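Local coordinates for Fe-regulated protein B (Neisseria meningitidis, PDB 4AIP) that imports iron across the meningococcal outer membrane as a TonB-dependent transporter, and may also serve in siderophore uptake and signalling, at residues N310-Y315 with N329-E334; L333-Y338 with T357-R362; F455-G460 with F485-Q490. All coordinates share one frame; numbering follows the deposited sequence.

Contact 1: N310-Y315 with N329-E334; sequences NTNLAY and NAYVLE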
loop_
_atom_site.group_PDB
_atom_site.type_symbol
_atom_site.label_atom_id
_atom_site.label_comp_id
_atom_site.label_asym_id
_atom_site.label_seq_id
_atom_site.Cartn_x
_atom_site.Cartn_y
_atom_site.Cartn_z
ATOM N N ASN B 310 -13.698 -13.161 4.390
ATOM C CA ASN B 310 -14.256 -14.426 4.632
ATOM C C ASN B 310 -13.192 -15.460 4.358
ATOM O O ASN B 310 -12.662 -15.516 3.236
ATOM C CB ASN B 310 -15.411 -14.644 3.648
ATOM C CG ASN B 310 -16.254 -15.854 4.030
ATOM O OD1 ASN B 310 -16.274 -16.226 5.213
ATOM N ND2 ASN B 310 -16.929 -16.488 3.044
ATOM N N THR B 311 -12.864 -16.253 5.375
ATOM C CA THR B 311 -12.181 -17.521 5.109
ATOM C C THR B 311 -13.202 -18.650 5.209
ATOM O O THR B 311 -13.948 -18.720 6.186
ATOM C CB THR B 311 -11.041 -17.821 6.111
ATOM O OG1 THR B 311 -10.226 -16.665 6.318
ATOM C CG2 THR B 311 -10.179 -18.880 5.588
ATOM N N ASN B 312 -13.222 -19.506 4.193
ATOM C CA ASN B 312 -14.281 -20.483 3.985
ATOM C C ASN B 312 -13.700 -21.828 3.643
ATOM O O ASN B 312 -12.875 -21.916 2.730
ATOM C CB ASN B 312 -15.144 -20.060 2.791
ATOM C CG ASN B 312 -16.387 -20.984 2.615
ATOM O OD1 ASN B 312 -17.309 -20.944 3.429
ATOM N ND2 ASN B 312 -16.403 -21.801 1.582
ATOM N N LEU B 313 -14.138 -22.877 4.347
ATOM C CA LEU B 313 -13.801 -24.237 3.968
ATOM C C LEU B 313 -15.060 -24.901 3.449
ATOM O O LEU B 313 -16.106 -24.862 4.129
ATOM C CB LEU B 313 -13.312 -25.024 5.152
ATOM C CG LEU B 313 -12.920 -26.494 4.862
ATOM C CD1 LEU B 313 -11.729 -26.636 3.925
ATOM C CD2 LEU B 313 -12.548 -27.166 6.207
ATOM N N ALA B 314 -14.976 -25.539 2.295
ATOM C CA ALA B 314 -16.140 -26.075 1.686
ATOM C C ALA B 314 -15.848 -27.418 1.209
ATOM O O ALA B 314 -14.779 -27.662 0.593
ATOM C CB ALA B 314 -16.585 -25.190 0.406
ATOM N N TYR B 315 -16.825 -28.293 1.372
ATOM C CA TYR B 315 -16.689 -29.649 0.902
ATOM C C TYR B 315 -17.936 -30.033 0.122
ATOM O O TYR B 315 -19.041 -29.705 0.536
ATOM C CB TYR B 315 -16.525 -30.593 2.088
ATOM C CG TYR B 315 -16.721 -32.040 1.721
ATOM C CD1 TYR B 315 -15.813 -32.684 0.910
ATOM C CD2 TYR B 315 -17.821 -32.758 2.181
ATOM C CE1 TYR B 315 -15.972 -34.003 0.558
ATOM C CE2 TYR B 315 -17.969 -34.099 1.867
ATOM C CZ TYR B 315 -17.046 -34.705 1.052
ATOM O OH TYR B 315 -17.228 -36.018 0.688
ATOM N N ASN B 329 -19.770 -26.477 4.582
ATOM C CA ASN B 329 -19.268 -25.116 4.485
ATOM C C ASN B 329 -18.957 -24.862 5.994
ATOM O O ASN B 329 -19.758 -25.225 6.858
ATOM C CB ASN B 329 -20.469 -24.246 4.002
ATOM C CG ASN B 329 -20.212 -22.803 4.032
ATOM O OD1 ASN B 329 -19.130 -22.377 3.784
ATOM N ND2 ASN B 329 -21.211 -22.025 4.241
ATOM N N ALA B 330 -17.787 -24.317 6.303
ATOM C CA ALA B 330 -17.521 -23.746 7.639
ATOM C C ALA B 330 -16.714 -22.521 7.334
ATOM O O ALA B 330 -15.817 -22.562 6.505
ATOM C CB ALA B 330 -16.719 -24.709 8.526
ATOM N N TYR B 331 -17.021 -21.411 7.969
ATOM C CA TYR B 331 -16.399 -20.191 7.536
ATOM C C TYR B 331 -16.240 -19.282 8.707
ATOM O O TYR B 331 -16.839 -19.500 9.742
ATOM C CB TYR B 331 -17.306 -19.489 6.507
ATOM C CG TYR B 331 -18.689 -19.064 6.991
ATOM C CD1 TYR B 331 -18.881 -17.832 7.581
ATOM C CD2 TYR B 331 -19.798 -19.895 6.809
ATOM C CE1 TYR B 331 -20.141 -17.427 8.026
ATOM C CE2 TYR B 331 -21.053 -19.497 7.213
ATOM C CZ TYR B 331 -21.208 -18.269 7.825
ATOM O OH TYR B 331 -22.441 -17.890 8.205
ATOM N N VAL B 332 -15.480 -18.215 8.503
ATOM C CA VAL B 332 -15.415 -17.093 9.455
ATOM C C VAL B 332 -15.437 -15.790 8.671
ATOM O O VAL B 332 -14.587 -15.575 7.837
ATOM C CB VAL B 332 -14.165 -17.187 10.381
ATOM C CG1 VAL B 332 -12.935 -17.426 9.579
ATOM C CG2 VAL B 332 -13.967 -15.977 11.220
ATOM N N LEU B 333 -16.436 -14.949 8.941
ATOM C CA LEU B 333 -16.714 -13.753 8.199
ATOM C C LEU B 333 -16.425 -12.632 9.162
ATOM O O LEU B 333 -16.866 -12.680 10.345
ATOM C CB LEU B 333 -18.194 -13.738 7.878
ATOM C CG LEU B 333 -18.788 -13.179 6.606
ATOM C CD1 LEU B 333 -20.286 -13.291 6.749
ATOM C CD2 LEU B 333 -18.386 -11.750 6.370
ATOM N N GLU B 334 -15.692 -11.641 8.660
ATOM C CA GLU B 334 -15.326 -10.472 9.451
ATOM C C GLU B 334 -15.801 -9.249 8.790
ATOM O O GLU B 334 -15.579 -9.063 7.573
ATOM C CB GLU B 334 -13.829 -10.299 9.554
ATOM C CG GLU B 334 -13.157 -11.372 10.326
ATOM C CD GLU B 334 -13.264 -11.195 11.884
ATOM O OE1 GLU B 334 -13.560 -10.044 12.380
ATOM O OE2 GLU B 334 -12.990 -12.233 12.575
#
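T311 meets V332 in two ways, through the backbone and side by side on the same face of the sheet. The amide of V332 donates to T311 O over 2.8 Å, and T311 N returns a longer bond of 3.1 Å to V332 O. V332 has CG1 turned between its own backbone N and carbonyl carbon (chi1 49°), which brings that methyl to 4.0 Å from T311 CB. L313 and A330 form the next hydrogen-bonded pair. There L313 N reaches A330 O at 2.8 Å with an almost linear N-H...O angle of 175°. Between these pairs the chains draw closer, the CA atoms of N312 and Y331 being 4.2 Å apart, and Y331 CA lies 3.2 Å from T311 O as a CA-H...O contact.

The two faces differ in packing. N310, N312, N329, Y331 and L333 are all buried on one side. There A124 of the plug touches N310 and Y331, while Y331 CG, also set between backbone N and carbonyl carbon (chi1 62°), leads its ring away from the strand opposite. On the other face L313 and A330 are exposed, and the L313 side chain comes no nearer to the partner strand than 3.8 Å, from CB to A330 O. T311 is better covered there: OG1 is hydrogen-bonded to H270, and F193 of the second subunit packs on it. Consecutive antiparallel strands 302-318 and 325-339, with plug residues against one face, form a hairpin of the barrel wall, as in other TonB-dependent receptors.

Contact 2: L333-Y338 with T357-R362; sequences LEKERY and TRITTR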
loop_
_atom_site.group_PDB
_atom_site.type_symbol
_atom_site.label_atom_id
_atom_site.label_comp_id
_atom_site.label_asym_id
_atom_site.label_seq_id
_atom_site.Cartn_x
_atom_site.Cartn_y
_atom_site.Cartn_z
ATOM N N LEU B 333 -16.436 -14.949 8.941
ATOM C CA LEU B 333 -16.714 -13.753 8.199
ATOM C C LEU B 333 -16.425 -12.632 9.162
ATOM O O LEU B 333 -16.866 -12.680 10.345
ATOM C CB LEU B 333 -18.194 -13.738 7.878
ATOM C CG LEU B 333 -18.788 -13.179 6.606
ATOM C CD1 LEU B 333 -20.286 -13.291 6.749
ATOM C CD2 LEU B 333 -18.386 -11.750 6.370
ATOM N N GLU B 334 -15.692 -11.641 8.660
ATOM C CA GLU B 334 -15.326 -10.472 9.451
ATOM C C GLU B 334 -15.801 -9.249 8.790
ATOM O O GLU B 334 -15.579 -9.063 7.573
ATOM C CB GLU B 334 -13.829 -10.299 9.554
ATOM C CG GLU B 334 -13.157 -11.372 10.326
ATOM C CD GLU B 334 -13.264 -11.195 11.884
ATOM O OE1 GLU B 334 -13.560 -10.044 12.380
ATOM O OE2 GLU B 334 -12.990 -12.233 12.575
ATOM N N LYS B 335 -16.431 -8.401 9.588
ATOM C CA LYS B 335 -16.823 -7.123 9.106
ATOM C C LYS B 335 -16.166 -6.055 9.941
ATOM O O LYS B 335 -16.276 -6.020 11.190
ATOM C CB LYS B 335 -18.306 -6.965 9.109
ATOM C CG LYS B 335 -18.651 -6.207 7.854
ATOM C CD LYS B 335 -20.096 -6.262 7.426
ATOM C CE LYS B 335 -20.776 -7.147 8.438
ATOM N NZ LYS B 335 -21.782 -8.136 8.119
ATOM N N GLU B 336 -15.470 -5.169 9.263
ATOM C CA GLU B 336 -14.769 -4.134 9.980
ATOM C C GLU B 336 -15.041 -2.749 9.574
ATOM O O GLU B 336 -15.269 -2.468 8.386
ATOM C CB GLU B 336 -13.303 -4.311 9.833
ATOM C CG GLU B 336 -12.826 -5.080 10.898
ATOM C CD GLU B 336 -11.320 -5.215 10.865
ATOM O OE1 GLU B 336 -10.623 -4.226 11.275
ATOM O OE2 GLU B 336 -10.869 -6.317 10.449
ATOM N N ARG B 337 -14.998 -1.897 10.586
ATOM C CA ARG B 337 -14.880 -0.497 10.366
ATOM C C ARG B 337 -13.649 0.032 11.097
ATOM O O ARG B 337 -13.441 -0.152 12.318
ATOM C CB ARG B 337 -16.150 0.254 10.754
ATOM C CG ARG B 337 -16.057 1.740 10.580
ATOM C CD ARG B 337 -17.143 2.398 11.392
ATOM N NE ARG B 337 -17.206 3.838 11.182
ATOM C CZ ARG B 337 -16.594 4.726 11.950
ATOM N NH1 ARG B 337 -15.877 4.334 13.014
ATOM N NH2 ARG B 337 -16.729 6.005 11.685
ATOM N N TYR B 338 -12.818 0.684 10.313
ATOM C CA TYR B 338 -11.693 1.423 10.836
ATOM C C TYR B 338 -11.828 2.922 10.478
ATOM O O TYR B 338 -12.056 3.291 9.319
ATOM C CB TYR B 338 -10.396 0.871 10.228
ATOM C CG TYR B 338 -9.217 1.741 10.560
ATOM C CD1 TYR B 338 -8.551 1.653 11.820
ATOM C CD2 TYR B 338 -8.795 2.706 9.656
ATOM C CE1 TYR B 338 -7.464 2.504 12.125
ATOM C CE2 TYR B 338 -7.701 3.547 9.952
ATOM C CZ TYR B 338 -7.054 3.443 11.165
ATOM O OH TYR B 338 -5.985 4.289 11.434
ATOM N N THR B 357 -13.825 -1.228 14.813
ATOM C CA THR B 357 -15.004 -1.903 15.247
ATOM C C THR B 357 -15.100 -3.181 14.472
ATOM O O THR B 357 -14.981 -3.189 13.247
ATOM C CB THR B 357 -16.262 -1.029 14.982
ATOM O OG1 THR B 357 -16.131 0.240 15.654
ATOM C CG2 THR B 357 -17.499 -1.705 15.497
ATOM N N ARG B 358 -15.317 -4.287 15.174
ATOM C CA ARG B 358 -15.424 -5.583 14.452
ATOM C C ARG B 358 -16.708 -6.307 14.633
ATOM O O ARG B 358 -17.340 -6.178 15.675
ATOM C CB ARG B 358 -14.329 -6.481 14.865
ATOM C CG ARG B 358 -13.025 -5.828 14.552
ATOM C CD ARG B 358 -11.983 -6.337 15.437
ATOM N NE ARG B 358 -11.988 -7.746 15.226
ATOM C CZ ARG B 358 -11.223 -8.630 15.861
ATOM N NH1 ARG B 358 -10.353 -8.347 16.766
ATOM N NH2 ARG B 358 -11.323 -9.852 15.595
ATOM N N ILE B 359 -17.127 -7.026 13.598
ATOM C CA ILE B 359 -18.165 -8.045 13.781
ATOM C C ILE B 359 -17.636 -9.326 13.184
ATOM O O ILE B 359 -17.265 -9.347 11.992
ATOM C CB ILE B 359 -19.453 -7.719 13.071
ATOM C CG1 ILE B 359 -19.898 -6.301 13.397
ATOM C CG2 ILE B 359 -20.540 -8.738 13.471
ATOM C CD1 ILE B 359 -20.990 -5.779 12.449
ATOM N N THR B 360 -17.638 -10.386 14.001
ATOM C CA THR B 360 -17.142 -11.680 13.573
ATOM C C THR B 360 -18.286 -12.653 13.512
ATOM O O THR B 360 -19.061 -12.751 14.491
ATOM C CB THR B 360 -16.057 -12.245 14.571
ATOM O OG1 THR B 360 -14.978 -11.310 14.692
ATOM C CG2 THR B 360 -15.518 -13.628 14.094
ATOM N N THR B 361 -18.358 -13.384 12.400
ATOM C CA THR B 361 -19.401 -14.357 12.194
ATOM C C THR B 361 -18.771 -15.724 11.882
ATOM O O THR B 361 -18.072 -15.890 10.869
ATOM C CB THR B 361 -20.363 -13.860 11.064
ATOM O OG1 THR B 361 -20.996 -12.647 11.497
ATOM C CG2 THR B 361 -21.412 -14.884 10.703
ATOM N N ARG B 362 -19.050 -16.692 12.755
ATOM C CA ARG B 362 -18.613 -18.063 12.552
ATOM C C ARG B 362 -19.752 -18.922 12.169
ATOM O O ARG B 362 -20.737 -19.011 12.860
ATOM C CB ARG B 362 -18.009 -18.651 13.803
ATOM C CG ARG B 362 -16.620 -18.060 14.148
ATOM C CD ARG B 362 -16.096 -18.634 15.519
ATOM N NE ARG B 362 -14.705 -18.305 15.880
ATOM C CZ ARG B 362 -14.023 -17.256 15.422
ATOM N NH1 ARG B 362 -14.606 -16.574 14.569
ATOM N NH2 ARG B 362 -12.808 -16.873 15.722
HETATM O O HOH W 1 -14.566 2.085 13.963
#
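E334 lays its carboxylate alongside T360, OE2 coming within 3.3 Å of T360 CG2 while the two side chains point the same way. The bend at chi2 (-80°) folds the carboxylate back, so that E334 OE1 is 3.0 Å from T360 OG1. This bond is weak, and the hydroxyl proton could equally serve OE2; OG1 is also hydrogen-bonded to K390 on the next strand. R358, on the same face, turns at chi3 (57°) and presents its guanidinium edge to the same carboxylate. With NH2 3.9 Å from E334 OE1, this salt bridge is a long one. The aliphatic part of R358 runs beside E336, CG to CG at 3.7 Å, and the carboxylate and guanidinium planes of that pair stand 45° apart.

Beneath these side chains the strands are joined by paired backbone bonds at L333 with T361, K335 with I359 and R337 with T357. K335 N to I359 O, at 2.7 Å, is representative. On the opposite face K335 and R337 touch the plug at S126 and I130 respectively. At the R337-T357 pair one water links both strands: it donates to R337 O at 3.0 Å, accepts from R337 NH1 at 2.8 Å and also bonds T357 OG1. R337 has a salt bridge to D342 as well, so its guanidinium is held by more than the water.

These are neighbouring antiparallel strands of the TonB-dependent receptor barrel wall, with K224 and N197 of the second subunit packing on E336 and R358. R358 NE is buried here without a partner in the model, and R358 NH2 lies close to K390 NZ. The E334 carboxylate, beside both R358 and the K390-bound hydroxyl, would probably offset part of this positive charge, with E336 a more distant second acid.

Contact 3: F455-G460 with F485-Q490; sequences FTLTGG and FGVIWQ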
loop_
_atom_site.group_PDB
_atom_site.type_symbol
_atom_site.label_atom_id
_atom_site.label_comp_id
_atom_site.label_asym_id
_atom_site.label_seq_id
_atom_site.Cartn_x
_atom_site.Cartn_y
_atom_site.Cartn_z
ATOM N N PHE B 455 -46.478 -33.074 -11.860
ATOM C CA PHE B 455 -46.409 -32.322 -10.620
ATOM C C PHE B 455 -45.101 -32.550 -9.899
ATOM O O PHE B 455 -44.585 -33.641 -9.936
ATOM C CB PHE B 455 -47.499 -32.793 -9.683
ATOM C CG PHE B 455 -48.832 -32.289 -10.036
ATOM C CD1 PHE B 455 -49.239 -31.046 -9.598
ATOM C CD2 PHE B 455 -49.692 -33.047 -10.827
ATOM C CE1 PHE B 455 -50.477 -30.550 -9.937
ATOM C CE2 PHE B 455 -50.965 -32.562 -11.182
ATOM C CZ PHE B 455 -51.352 -31.326 -10.736
ATOM N N THR B 456 -44.578 -31.515 -9.248
ATOM C CA THR B 456 -43.459 -31.623 -8.358
ATOM C C THR B 456 -43.900 -31.002 -7.033
ATOM O O THR B 456 -44.243 -29.821 -6.970
ATOM C CB THR B 456 -42.212 -30.959 -8.938
ATOM O OG1 THR B 456 -41.692 -31.786 -9.996
ATOM C CG2 THR B 456 -41.122 -30.807 -7.849
ATOM N N LEU B 457 -43.917 -31.825 -5.980
ATOM C CA LEU B 457 -44.426 -31.411 -4.669
ATOM C C LEU B 457 -43.294 -31.357 -3.681
ATOM O O LEU B 457 -42.399 -32.185 -3.748
ATOM C CB LEU B 457 -45.511 -32.387 -4.193
ATOM C CG LEU B 457 -46.629 -32.531 -5.252
ATOM C CD1 LEU B 457 -47.433 -33.832 -5.107
ATOM C CD2 LEU B 457 -47.593 -31.361 -5.268
ATOM N N THR B 458 -43.335 -30.379 -2.784
ATOM C CA THR B 458 -42.201 -30.062 -1.927
ATOM C C THR B 458 -42.828 -29.876 -0.557
ATOM O O THR B 458 -43.833 -29.111 -0.436
ATOM C CB THR B 458 -41.432 -28.794 -2.411
ATOM O OG1 THR B 458 -40.782 -29.086 -3.648
ATOM C CG2 THR B 458 -40.352 -28.359 -1.411
ATOM N N GLY B 459 -42.322 -30.617 0.460
ATOM C CA GLY B 459 -42.826 -30.443 1.808
ATOM C C GLY B 459 -41.622 -30.296 2.681
ATOM O O GLY B 459 -40.653 -31.069 2.535
ATOM N N GLY B 460 -41.650 -29.345 3.617
ATOM C CA GLY B 460 -40.505 -29.238 4.456
ATOM C C GLY B 460 -40.751 -28.647 5.795
ATOM O O GLY B 460 -41.774 -28.045 6.015
ATOM N N PHE B 485 -44.597 -25.479 2.020
ATOM C CA PHE B 485 -45.272 -26.368 1.058
ATOM C C PHE B 485 -45.089 -25.724 -0.298
ATOM O O PHE B 485 -45.230 -24.530 -0.417
ATOM C CB PHE B 485 -46.812 -26.514 1.342
ATOM C CG PHE B 485 -47.181 -26.716 2.816
ATOM C CD1 PHE B 485 -47.409 -25.590 3.685
ATOM C CD2 PHE B 485 -47.313 -28.044 3.349
ATOM C CE1 PHE B 485 -47.756 -25.773 5.079
ATOM C CE2 PHE B 485 -47.661 -28.275 4.705
ATOM C CZ PHE B 485 -47.881 -27.109 5.594
ATOM N N GLY B 486 -44.843 -26.515 -1.322
ATOM C CA GLY B 486 -44.677 -25.978 -2.643
ATOM C C GLY B 486 -45.124 -26.967 -3.687
ATOM O O GLY B 486 -44.882 -28.177 -3.568
ATOM N N VAL B 487 -45.793 -26.438 -4.707
ATOM C CA VAL B 487 -46.275 -27.205 -5.828
ATOM C C VAL B 487 -45.794 -26.578 -7.108
ATOM O O VAL B 487 -45.956 -25.399 -7.299
ATOM C CB VAL B 487 -47.840 -27.181 -5.927
ATOM C CG1 VAL B 487 -48.308 -28.208 -6.957
ATOM C CG2 VAL B 487 -48.495 -27.430 -4.582
ATOM N N ILE B 488 -45.255 -27.388 -7.999
ATOM C CA ILE B 488 -45.057 -26.974 -9.362
ATOM C C ILE B 488 -45.797 -27.956 -10.268
ATOM O O ILE B 488 -45.734 -29.178 -10.083
ATOM C CB ILE B 488 -43.571 -26.937 -9.782
ATOM C CG1 ILE B 488 -42.752 -26.006 -8.880
ATOM C CG2 ILE B 488 -43.470 -26.549 -11.267
ATOM C CD1 ILE B 488 -41.235 -26.349 -8.860
ATOM N N TRP B 489 -46.470 -27.402 -11.268
ATOM C CA TRP B 489 -47.140 -28.204 -12.252
ATOM C C TRP B 489 -46.642 -27.902 -13.649
ATOM O O TRP B 489 -46.673 -26.785 -14.101
ATOM C CB TRP B 489 -48.629 -27.969 -12.110
ATOM C CG TRP B 489 -49.443 -28.758 -13.058
ATOM C CD1 TRP B 489 -49.307 -30.074 -13.377
ATOM C CD2 TRP B 489 -50.517 -28.258 -13.822
ATOM N NE1 TRP B 489 -50.226 -30.428 -14.314
ATOM C CE2 TRP B 489 -51.008 -29.337 -14.602
ATOM C CE3 TRP B 489 -51.123 -26.994 -13.923
ATOM C CZ2 TRP B 489 -52.105 -29.205 -15.479
ATOM C CZ3 TRP B 489 -52.193 -26.838 -14.777
ATOM C CH2 TRP B 489 -52.683 -27.947 -15.568
ATOM N N GLN B 490 -46.185 -28.923 -14.336
ATOM C CA GLN B 490 -45.681 -28.760 -15.661
ATOM C C GLN B 490 -46.425 -29.650 -16.669
ATOM O O GLN B 490 -45.962 -30.716 -17.049
ATOM C CB GLN B 490 -44.164 -28.974 -15.696
ATOM C CG GLN B 490 -43.629 -29.047 -17.101
ATOM C CD GLN B 490 -42.207 -28.545 -17.281
ATOM O OE1 GLN B 490 -41.355 -28.627 -16.372
ATOM N NE2 GLN B 490 -41.931 -28.011 -18.488
#
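I488 O accepts the backbone N-H of T456 at 2.7 Å, with an N-H...O angle of 164° and the donor in the carbonyl plane. The same oxygen also receives a CA-H...O contact from F455 CA at 3.3 Å. I488 N returns a bond to T456 O, and a second reciprocal pair joins T458 to G486, its T458 N to G486 O bond being more bent (134°).

The side chains sort by face. F455 and W489 form an offset stack, the phenyl centroid 4.2 Å from that of the five-membered indole ring and the planes only 18° apart. W489 CD1 sits over the centre of the F455 ring and approaches CZ at 3.6 Å, whereas V487 CG1 meets the ring at its edge, 4.0 Å from F455 CD1. That methyl also touches L457 CD2 at 3.6 Å, its position anti to the V487 backbone N letting it reach both the leucine and the phenyl edge. W489 NE1 has a weak hydrogen bond to D454 in the adjoining turn.

T456 and I488 project to the other face, where both touch R62; T456 OG1 is hydrogen-bonded to D451. Apolar and aromatic side chains outside, with R62, near the start of the modelled chain, against the other face, are consistent with the membrane-facing wall of an outer-membrane beta-barrel hairpin.

In the fold
Contacts 1 and 2 are buried neighbours that share L333 and E334, so strand 325-339 is bonded on one edge to 302-318 and on the other to 355-371. They touch directly, V332 CG2 lying 3.5 Å from R362 NH1. Contact 3 is a surface contact of another hairpin, its centre about 32 Å from that of contact 1 and about 39 Å from that of contact 2. All three belong to the antiparallel barrel wall, yet their side-chain chemistry differs: asparagines and a tyrosine beside the plug in contact 1, acids and arginines in contact 2, and largely apolar and aromatic packing on the exposed face of contact 3.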